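Local coordinates for DUF3218 domain-containing protein (Pseudomonas aeruginosa, PDB 2IGS) that is of unknown function but belongs to a mainly helical family grouped in the lysozyme clan, whose enzymes typically cleave glycans, at residues R47-F52 with P125-T130; S66-Q71 with L201-A206; D43-L48 with V150-N155. All coordinates share one frame; numbering follows the deposited sequence. Where two conformers were deposited one is given.

Contact 1: R47-F52 with P125-T130; sequences RLHPEF and PNVYPT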
loop_
_atom_site.group_PDB
_atom_site.type_symbol
_atom_site.label_atom_id
_atom_site.label_comp_id
_atom_site.label_asym_id
_atom_site.label_seq_id
_atom_site.Cartn_x
_atom_site.Cartn_y
_atom_site.Cartn_z
ATOM N N ARG F 47 -16.564 -14.806 -32.073
ATOM C CA ARG F 47 -16.798 -13.765 -31.089
ATOM C C ARG F 47 -15.486 -13.098 -30.660
ATOM O O ARG F 47 -15.466 -11.916 -30.357
ATOM C CB ARG F 47 -17.675 -14.263 -29.933
ATOM C CG ARG F 47 -19.157 -13.997 -30.231
ATOM C CD ARG F 47 -20.143 -14.463 -29.172
ATOM N NE ARG F 47 -20.922 -15.628 -29.608
ATOM C CZ ARG F 47 -22.165 -15.893 -29.212
ATOM N NH1 ARG F 47 -22.794 -15.061 -28.376
ATOM N NH2 ARG F 47 -22.787 -16.982 -29.657
ATOM N N LEU F 48 -14.386 -13.849 -30.706
ATOM C CA LEU F 48 -13.037 -13.283 -30.509
ATOM C C LEU F 48 -12.510 -12.455 -31.688
ATOM O O LEU F 48 -11.798 -11.474 -31.496
ATOM C CB LEU F 48 -12.031 -14.372 -30.128
ATOM C CG LEU F 48 -12.164 -15.004 -28.730
ATOM C CD1 LEU F 48 -11.249 -16.232 -28.688
ATOM C CD2 LEU F 48 -11.835 -14.013 -27.572
ATOM N N HIS F 49 -12.879 -12.835 -32.902
ATOM C CA HIS F 49 -12.397 -12.168 -34.113
ATOM C C HIS F 49 -13.555 -11.830 -35.058
ATOM O O HIS F 49 -13.694 -12.461 -36.109
ATOM C CB HIS F 49 -11.349 -13.038 -34.825
ATOM C CG HIS F 49 -10.076 -13.185 -34.047
ATOM N ND1 HIS F 49 -9.083 -12.236 -34.079
ATOM C CD2 HIS F 49 -9.669 -14.128 -33.165
ATOM C CE1 HIS F 49 -8.102 -12.595 -33.264
ATOM N NE2 HIS F 49 -8.430 -13.747 -32.704
ATOM N N PRO F 50 -14.393 -10.837 -34.682
ATOM C CA PRO F 50 -15.471 -10.408 -35.571
ATOM C C PRO F 50 -14.969 -9.884 -36.924
ATOM O O PRO F 50 -15.758 -9.791 -37.852
ATOM C CB PRO F 50 -16.159 -9.290 -34.773
ATOM C CG PRO F 50 -15.133 -8.855 -33.747
ATOM C CD PRO F 50 -14.383 -10.066 -33.416
ATOM N N GLU F 51 -13.678 -9.558 -37.041
ATOM C CA GLU F 51 -13.115 -9.126 -38.330
ATOM C C GLU F 51 -12.945 -10.279 -39.314
ATOM O O GLU F 51 -12.538 -10.043 -40.459
ATOM C CB GLU F 51 -11.747 -8.443 -38.199
ATOM C CG GLU F 51 -11.286 -8.152 -36.815
ATOM C CD GLU F 51 -10.780 -9.376 -36.077
ATOM O OE1 GLU F 51 -11.310 -9.616 -34.977
ATOM O OE2 GLU F 51 -9.869 -10.078 -36.571
ATOM N N PHE F 52 -13.220 -11.512 -38.875
ATOM C CA PHE F 52 -13.258 -12.654 -39.805
ATOM C C PHE F 52 -14.318 -12.430 -40.898
ATOM O O PHE F 52 -14.153 -12.876 -42.037
ATOM C CB PHE F 52 -13.533 -13.981 -39.088
ATOM C CG PHE F 52 -12.349 -14.538 -38.333
ATOM C CD1 PHE F 52 -11.063 -14.030 -38.529
ATOM C CD2 PHE F 52 -12.532 -15.577 -37.420
ATOM C CE1 PHE F 52 -9.960 -14.545 -37.812
ATOM C CE2 PHE F 52 -11.445 -16.115 -36.715
ATOM C CZ PHE F 52 -10.153 -15.580 -36.911
ATOM N N PRO F 125 -0.596 -15.053 -29.152
ATOM C CA PRO F 125 -0.395 -14.471 -30.476
ATOM C C PRO F 125 -1.155 -15.238 -31.569
ATOM O O PRO F 125 -1.037 -14.935 -32.754
ATOM C CB PRO F 125 1.115 -14.584 -30.680
ATOM C CG PRO F 125 1.628 -15.492 -29.595
ATOM C CD PRO F 125 0.470 -15.999 -28.807
ATOM N N ASN F 126 -1.922 -16.230 -31.148
ATOM C CA ASN F 126 -2.674 -17.118 -32.048
ATOM C C ASN F 126 -4.019 -16.510 -32.399
ATOM O O ASN F 126 -4.804 -16.217 -31.503
ATOM C CB ASN F 126 -2.877 -18.467 -31.362
ATOM C CG ASN F 126 -1.617 -19.306 -31.337
ATOM O OD1 ASN F 126 -0.657 -19.033 -32.059
ATOM N ND2 ASN F 126 -1.627 -20.352 -30.527
ATOM N N VAL F 127 -4.254 -16.299 -33.696
ATOM C CA VAL F 127 -5.481 -15.696 -34.225
ATOM C C VAL F 127 -6.583 -16.755 -34.493
ATOM O O VAL F 127 -7.785 -16.483 -34.321
ATOM C CB VAL F 127 -5.186 -14.876 -35.537
ATOM C CG1 VAL F 127 -6.448 -14.342 -36.137
ATOM C CG2 VAL F 127 -4.233 -13.715 -35.277
ATOM N N TYR F 128 -6.172 -17.954 -34.911
ATOM C CA TYR F 128 -7.091 -19.056 -35.266
ATOM C C TYR F 128 -7.195 -20.129 -34.183
ATOM O O TYR F 128 -6.226 -20.364 -33.459
ATOM C CB TYR F 128 -6.672 -19.650 -36.611
ATOM C CG TYR F 128 -6.701 -18.575 -37.669
ATOM C CD1 TYR F 128 -7.911 -18.114 -38.175
ATOM C CD2 TYR F 128 -5.533 -17.967 -38.092
ATOM C CE1 TYR F 128 -7.953 -17.106 -39.107
ATOM C CE2 TYR F 128 -5.555 -16.940 -39.026
ATOM C CZ TYR F 128 -6.779 -16.508 -39.518
ATOM O OH TYR F 128 -6.816 -15.507 -40.458
ATOM N N PRO F 129 -8.367 -20.796 -34.060
ATOM C CA PRO F 129 -8.493 -21.723 -32.932
ATOM C C PRO F 129 -7.588 -22.933 -33.073
ATOM O O PRO F 129 -7.217 -23.544 -32.079
ATOM C CB PRO F 129 -9.978 -22.128 -32.971
ATOM C CG PRO F 129 -10.388 -21.921 -34.380
ATOM C CD PRO F 129 -9.595 -20.748 -34.868
ATOM N N THR F 130 -7.226 -23.261 -34.309
ATOM C CA THR F 130 -6.382 -24.396 -34.609
ATOM C C THR F 130 -4.894 -24.039 -34.657
ATOM O O THR F 130 -4.071 -24.867 -35.044
ATOM C CB THR F 130 -6.750 -24.986 -35.968
ATOM O OG1 THR F 130 -6.759 -23.931 -36.935
ATOM C CG2 THR F 130 -8.139 -25.637 -35.915
HETATM O O HOH W 1 -6.584 -14.416 -31.016
#
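The rings of Phe52 and Tyr128 lie nearly parallel, with planes 5° apart and centroids 5.2 Å apart. They are slid so far that they barely overlap. Phe52 CZ approaches Tyr128 CE1 to 3.5 Å. One face of the Phe52 ring carries His49 CB over its centre. Val127 O sits at the edge of the same ring, 3.6 Å from Phe52 CZ. Val127 CG1 lies over one face of the Tyr128 ring, toward its rim. The same methyl covers a face of the imidazole of His49, in a CH-pi contact 18° off the ring normal. It is 3.7 Å from His49 CE1, and it also touches Phe52 CE1. Val127 CG1 gets there because it is anti to the backbone N (chi1 176°).

His49 is the first residue to leave helix 35-48, and Phe52 lies in the short 3-10 segment that follows. Phe52 N bonds to His49 O in that turn. The contact thus joins the end of this helix to the loop that runs from helix 87-113 into the small antiparallel sheet.

At the imidazole edge, a water lies in the ring plane, 2.6 Å from His49 NE2. It donates to Asn126 O. His49 ND1 donates a weak bond to Glu51 OE2. Tyr128 OH bonds to Asp62.

Contact 2: S66-Q71 with L201-A206; sequences STLLAQ and LRYTTA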
loop_
_atom_site.group_PDB
_atom_site.type_symbol
_atom_site.label_atom_id
_atom_site.label_comp_id
_atom_site.label_asym_id
_atom_site.label_seq_id
_atom_site.Cartn_x
_atom_site.Cartn_y
_atom_site.Cartn_z
ATOM N N SER F 66 -12.423 -19.327 -43.383
ATOM C CA SER F 66 -13.214 -20.086 -44.347
ATOM C C SER F 66 -12.667 -21.479 -44.597
ATOM O O SER F 66 -13.437 -22.448 -44.668
ATOM C CB SER F 66 -13.305 -19.325 -45.676
ATOM O OG SER F 66 -13.781 -18.006 -45.438
ATOM N N THR F 67 -11.342 -21.581 -44.718
ATOM C CA THR F 67 -10.674 -22.879 -44.851
ATOM C C THR F 67 -10.977 -23.810 -43.666
ATOM O O THR F 67 -11.311 -24.963 -43.851
ATOM C CB THR F 67 -9.180 -22.696 -45.100
ATOM O OG1 THR F 67 -9.015 -22.052 -46.373
ATOM C CG2 THR F 67 -8.419 -24.060 -45.116
ATOM N N LEU F 68 -10.899 -23.284 -42.458
ATOM C CA LEU F 68 -11.299 -24.023 -41.267
ATOM C C LEU F 68 -12.722 -24.563 -41.350
ATOM O O LEU F 68 -12.989 -25.685 -40.911
ATOM C CB LEU F 68 -11.190 -23.105 -40.046
ATOM C CG LEU F 68 -9.960 -23.275 -39.127
ATOM C CD1 LEU F 68 -8.745 -24.048 -39.747
ATOM C CD2 LEU F 68 -9.522 -21.972 -38.470
ATOM N N LEU F 69 -13.628 -23.734 -41.868
ATOM C CA LEU F 69 -15.043 -24.080 -42.006
ATOM C C LEU F 69 -15.267 -25.144 -43.073
ATOM O O LEU F 69 -16.021 -26.086 -42.835
ATOM C CB LEU F 69 -15.929 -22.838 -42.240
ATOM C CG LEU F 69 -15.886 -21.719 -41.174
ATOM C CD1 LEU F 69 -16.729 -20.535 -41.644
ATOM C CD2 LEU F 69 -16.390 -22.167 -39.820
ATOM N N ALA F 70 -14.605 -24.990 -44.223
ATOM C CA ALA F 70 -14.536 -26.049 -45.269
ATOM C C ALA F 70 -14.047 -27.394 -44.739
ATOM O O ALA F 70 -14.638 -28.423 -45.059
ATOM C CB ALA F 70 -13.688 -25.615 -46.477
ATOM N N GLN F 71 -12.981 -27.382 -43.928
ATOM C CA GLN F 71 -12.450 -28.616 -43.323
ATOM C C GLN F 71 -13.507 -29.247 -42.430
ATOM O O GLN F 71 -13.630 -30.464 -42.358
ATOM C CB GLN F 71 -11.211 -28.349 -42.468
ATOM C CG GLN F 71 -10.074 -27.618 -43.144
ATOM C CD GLN F 71 -8.997 -27.187 -42.158
ATOM O OE1 GLN F 71 -9.236 -27.097 -40.941
ATOM N NE2 GLN F 71 -7.797 -26.921 -42.676
ATOM N N LEU F 201 -5.662 -31.087 -35.707
ATOM C CA LEU F 201 -6.661 -30.226 -35.080
ATOM C C LEU F 201 -7.683 -29.733 -36.082
ATOM O O LEU F 201 -7.360 -29.475 -37.243
ATOM C CB LEU F 201 -6.040 -29.032 -34.338
ATOM C CG LEU F 201 -5.454 -29.237 -32.936
ATOM C CD1 LEU F 201 -5.051 -27.897 -32.360
ATOM C CD2 LEU F 201 -6.430 -29.959 -31.978
ATOM N N ARG F 202 -8.925 -29.620 -35.618
ATOM C CA ARG F 202 -9.953 -28.928 -36.389
ATOM C C ARG F 202 -10.574 -27.847 -35.537
ATOM O O ARG F 202 -10.382 -27.836 -34.333
ATOM C CB ARG F 202 -10.994 -29.904 -36.961
ATOM C CG ARG F 202 -10.473 -30.689 -38.190
ATOM C CD ARG F 202 -11.111 -32.055 -38.270
ATOM N NE ARG F 202 -12.369 -32.050 -37.536
ATOM C CZ ARG F 202 -12.721 -32.933 -36.605
ATOM N NH1 ARG F 202 -11.927 -33.958 -36.294
ATOM N NH2 ARG F 202 -13.895 -32.787 -36.006
ATOM N N TYR F 203 -11.289 -26.920 -36.185
ATOM C CA TYR F 203 -11.900 -25.772 -35.534
ATOM C C TYR F 203 -12.690 -26.239 -34.324
ATOM O O TYR F 203 -12.529 -25.731 -33.221
ATOM C CB TYR F 203 -12.817 -25.083 -36.565
ATOM C CG TYR F 203 -13.679 -23.936 -36.081
ATOM C CD1 TYR F 203 -14.837 -24.166 -35.332
ATOM C CD2 TYR F 203 -13.384 -22.634 -36.441
ATOM C CE1 TYR F 203 -15.660 -23.085 -34.924
ATOM C CE2 TYR F 203 -14.195 -21.568 -36.055
ATOM C CZ TYR F 203 -15.318 -21.795 -35.296
ATOM O OH TYR F 203 -16.105 -20.729 -34.915
ATOM N N THR F 204 -13.517 -27.246 -34.563
ATOM C CA THR F 204 -14.432 -27.829 -33.606
ATOM C C THR F 204 -13.729 -28.543 -32.419
ATOM O O THR F 204 -14.136 -28.397 -31.253
ATOM C CB THR F 204 -15.352 -28.737 -34.435
ATOM O OG1 THR F 204 -16.731 -28.475 -34.175
ATOM C CG2 THR F 204 -15.008 -30.190 -34.385
ATOM N N THR F 205 -12.657 -29.281 -32.710
ATOM C CA THR F 205 -11.907 -30.034 -31.686
ATOM C C THR F 205 -10.867 -29.172 -30.946
ATOM O O THR F 205 -10.528 -29.456 -29.791
ATOM C CB THR F 205 -11.177 -31.243 -32.279
ATOM O OG1 THR F 205 -10.451 -30.813 -33.433
ATOM C CG2 THR F 205 -12.156 -32.389 -32.657
ATOM N N ALA F 206 -10.340 -28.156 -31.627
ATOM C CA ALA F 206 -9.544 -27.081 -30.987
ATOM C C ALA F 206 -10.369 -26.337 -29.933
ATOM O O ALA F 206 -9.852 -25.996 -28.876
ATOM C CB ALA F 206 -9.040 -26.109 -32.013
HETATM O O HOH W 2 -11.412 -27.266 -38.967
#
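Tyr203 meets Leu68 and Leu69 of helix 63-82. With CG opposite the backbone N (chi1 174°), its ring is carried toward that helix. Leu68 CG lies 4.2 Å from Tyr203 CB, beside the root of the side chain. Leu69 CD2 covers one face of the ring, 4.4 Å from Tyr203 CE2. These are loose van der Waals contacts, and all three residues are buried. The backbones come close here, with Leu68 CA 6.0 Å from Tyr203 CA.

Next to this apolar patch sits a water. It accepts from Tyr203 N at 2.8 Å. It can donate to Leu68 O, and to Gln71 OE1 in one of the two conformers of Gln71.

Tyr203 is the first residue of helix 203-216, and Arg202 holds the N-cap position. Arg202 N donates to Thr205 OG1 at 2.9 Å, one half of a capping box that the arginine does not complete. This bond helps fix the start of the helix that presents Tyr203. Further out, Tyr203 OH bonds to Trp42 O. Glu72, one turn beyond Leu68, accepts from Thr204 N.

The first amides of a helix have no carbonyl of their own helix to bond. Here the water takes that of Tyr203 and Glu72 takes that of Thr204. The polar start of helix 203-216 can therefore pack against Leu68 and Leu69, with these two N-H groups answered.

Contact 3: D43-L48 with V150-N155; sequences DIPLRL and VSYGVN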
loop_
_atom_site.group_PDB
_atom_site.type_symbol
_atom_site.label_atom_id
_atom_site.label_comp_id
_atom_site.label_asym_id
_atom_site.label_seq_id
_atom_site.Cartn_x
_atom_site.Cartn_y
_atom_site.Cartn_z
ATOM N N ASP F 43 -19.256 -20.683 -31.571
ATOM C CA ASP F 43 -19.169 -19.248 -31.896
ATOM C C ASP F 43 -17.928 -18.538 -31.325
ATOM O O ASP F 43 -17.584 -17.438 -31.772
ATOM C CB ASP F 43 -20.445 -18.496 -31.450
ATOM C CG ASP F 43 -21.634 -18.711 -32.401
ATOM O OD1 ASP F 43 -21.459 -19.210 -33.541
ATOM O OD2 ASP F 43 -22.768 -18.373 -31.998
ATOM N N ILE F 44 -17.261 -19.160 -30.350
ATOM C CA ILE F 44 -16.135 -18.525 -29.635
ATOM C C ILE F 44 -15.083 -17.848 -30.548
ATOM O O ILE F 44 -14.858 -16.654 -30.389
ATOM C CB ILE F 44 -15.491 -19.440 -28.522
ATOM C CG1 ILE F 44 -16.452 -19.649 -27.334
ATOM C CG2 ILE F 44 -14.201 -18.834 -27.996
ATOM C CD1 ILE F 44 -15.907 -20.587 -26.264
ATOM N N PRO F 45 -14.504 -18.576 -31.549
ATOM C CA PRO F 45 -13.519 -17.956 -32.456
ATOM C C PRO F 45 -14.047 -16.765 -33.228
ATOM O O PRO F 45 -13.289 -15.842 -33.518
ATOM C CB PRO F 45 -13.189 -19.076 -33.432
ATOM C CG PRO F 45 -13.418 -20.309 -32.667
ATOM C CD PRO F 45 -14.699 -19.998 -31.903
ATOM N N LEU F 46 -15.329 -16.776 -33.575
ATOM C CA LEU F 46 -15.880 -15.640 -34.262
ATOM C C LEU F 46 -16.148 -14.488 -33.296
ATOM O O LEU F 46 -15.968 -13.331 -33.665
ATOM C CB LEU F 46 -17.136 -15.997 -35.045
ATOM C CG LEU F 46 -17.718 -14.866 -35.904
ATOM C CD1 LEU F 46 -16.745 -14.545 -37.036
ATOM C CD2 LEU F 46 -19.089 -15.295 -36.443
ATOM N N ARG F 47 -16.564 -14.806 -32.073
ATOM C CA ARG F 47 -16.798 -13.765 -31.089
ATOM C C ARG F 47 -15.486 -13.098 -30.660
ATOM O O ARG F 47 -15.466 -11.916 -30.357
ATOM C CB ARG F 47 -17.675 -14.263 -29.933
ATOM C CG ARG F 47 -19.157 -13.997 -30.231
ATOM C CD ARG F 47 -20.143 -14.463 -29.172
ATOM N NE ARG F 47 -20.922 -15.628 -29.608
ATOM C CZ ARG F 47 -22.165 -15.893 -29.212
ATOM N NH1 ARG F 47 -22.794 -15.061 -28.376
ATOM N NH2 ARG F 47 -22.787 -16.982 -29.657
ATOM N N LEU F 48 -14.386 -13.849 -30.706
ATOM C CA LEU F 48 -13.037 -13.283 -30.509
ATOM C C LEU F 48 -12.510 -12.455 -31.688
ATOM O O LEU F 48 -11.798 -11.474 -31.496
ATOM C CB LEU F 48 -12.031 -14.372 -30.128
ATOM C CG LEU F 48 -12.164 -15.004 -28.730
ATOM C CD1 LEU F 48 -11.249 -16.232 -28.688
ATOM C CD2 LEU F 48 -11.835 -14.013 -27.572
ATOM N N VAL F 150 -1.015 -23.750 -28.077
ATOM C CA VAL F 150 -2.024 -24.210 -29.009
ATOM C C VAL F 150 -3.325 -23.437 -28.818
ATOM O O VAL F 150 -3.737 -23.158 -27.682
ATOM C CB VAL F 150 -2.206 -25.766 -28.827
ATOM C CG1 VAL F 150 -3.436 -26.290 -29.518
ATOM C CG2 VAL F 150 -0.971 -26.490 -29.302
ATOM N N SER F 151 -3.965 -23.066 -29.920
ATOM C CA SER F 151 -5.251 -22.370 -29.867
ATOM C C SER F 151 -5.170 -21.079 -29.040
ATOM O O SER F 151 -4.139 -20.407 -28.994
ATOM C CB SER F 151 -6.342 -23.300 -29.296
ATOM O OG SER F 151 -7.636 -22.755 -29.467
ATOM N N TYR F 152 -6.270 -20.731 -28.388
ATOM C CA TYR F 152 -6.374 -19.443 -27.711
ATOM C C TYR F 152 -5.849 -19.490 -26.274
ATOM O O TYR F 152 -6.575 -19.228 -25.305
ATOM C CB TYR F 152 -7.812 -18.937 -27.783
ATOM C CG TYR F 152 -8.306 -18.675 -29.206
ATOM C CD1 TYR F 152 -7.512 -17.982 -30.128
ATOM C CD2 TYR F 152 -9.586 -19.074 -29.613
ATOM C CE1 TYR F 152 -7.959 -17.719 -31.394
ATOM C CE2 TYR F 152 -10.040 -18.802 -30.889
ATOM C CZ TYR F 152 -9.218 -18.137 -31.777
ATOM O OH TYR F 152 -9.672 -17.848 -33.049
ATOM N N GLY F 153 -4.573 -19.828 -26.140
ATOM C CA GLY F 153 -3.963 -19.943 -24.814
ATOM C C GLY F 153 -3.771 -21.311 -24.185
ATOM O O GLY F 153 -3.387 -21.381 -22.999
ATOM N N VAL F 154 -3.997 -22.401 -24.937
ATOM C CA VAL F 154 -3.653 -23.755 -24.415
ATOM C C VAL F 154 -2.132 -23.997 -24.400
ATOM O O VAL F 154 -1.533 -24.466 -25.364
ATOM C CB VAL F 154 -4.411 -24.936 -25.115
ATOM C CG1 VAL F 154 -4.193 -26.264 -24.344
ATOM C CG2 VAL F 154 -5.870 -24.635 -25.222
ATOM N N ASN F 155 -1.531 -23.707 -23.261
ATOM C CA ASN F 155 -0.100 -23.789 -23.080
ATOM C C ASN F 155 0.311 -25.184 -22.633
ATOM O O ASN F 155 0.289 -25.518 -21.436
ATOM C CB ASN F 155 0.345 -22.735 -22.060
ATOM C CG ASN F 155 1.842 -22.418 -22.156
ATOM O OD1 ASN F 155 2.673 -23.301 -22.407
ATOM N ND2 ASN F 155 2.186 -21.156 -21.959
#
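Helix 35-48 faces a tight turn between two strands, and the backbones stay well apart, with Pro45 CA 8.7 Å from Tyr152 CA. The helix is kinked at Pro45 and Leu46, whose nitrogens lack the regular bond to the turn before. For Pro45 this follows from the missing N-H.

Side chains bridge the gap. The ring of Tyr152 reaches out to the helix, with CG anti to its carbonyl carbon (chi1 -63°). Leu48 CD1 lies over one face of that ring, nearer the rim than the centre. Its closest carbon is Tyr152 CD2, at 3.4 Å. The methyl sits 25° off the ring normal, a CH-pi contact. The two side chains run in opposite directions past each other. One helical turn earlier, the side chains of Pro45 and Tyr152 cross at about a right angle. Pro45 CB is 3.7 Å from Tyr152 OH and 4.1 Å from Tyr152 CE2. The hydroxyl is not left without a partner in this apolar setting, since it bonds to Val127 O. Leu210 of helix 203-216 also packs on Tyr152.

On the helix itself, Arg47 NH2, in one of its two conformers, makes a salt bridge to Asp43 OD2 at 2.7 Å. The carboxylate uses its anti lone pair. The other oxygen, Asp43 OD1, takes Gly13 N. The side chain of Leu48 is about 4 Å from a bound acetic acid, probably from the crystallisation liquor.

Tyr152 centres an inverse gamma turn, closed weakly from Gly153 N to Ser151 O. Gly153 has a positive phi that suits glycine. Val150 and Val154 form a hydrogen-bonded pair, with Val150 N 2.9 Å from Val154 O; the return bond from Val154 N is weak. This is a beta-hairpin with a three-residue turn, whose tip plants an aromatic ring on a helix.

From the N terminus, helix 35-48 supplies the first partners. Contact 3 starts at 43-48 and closes a long loop at 150-155. Contact 1 starts from the same stretch at the end of that helix, at 47-52, and closes first, at 125-130. Contact 2 runs from 66-71 to 201-206 and crosses both. Contacts 1 and 3 have centres about 6 Å apart and meet directly: Asn126 ND2 bonds to Ser151 O. The centre of contact 2 is about 12 Å from each of theirs. Thr130 packs on Leu68, and Tyr203 on Pro45. Together they tie helices 35-48, 63-82 and 203-216 to the small antiparallel sheet and the loop leading into it.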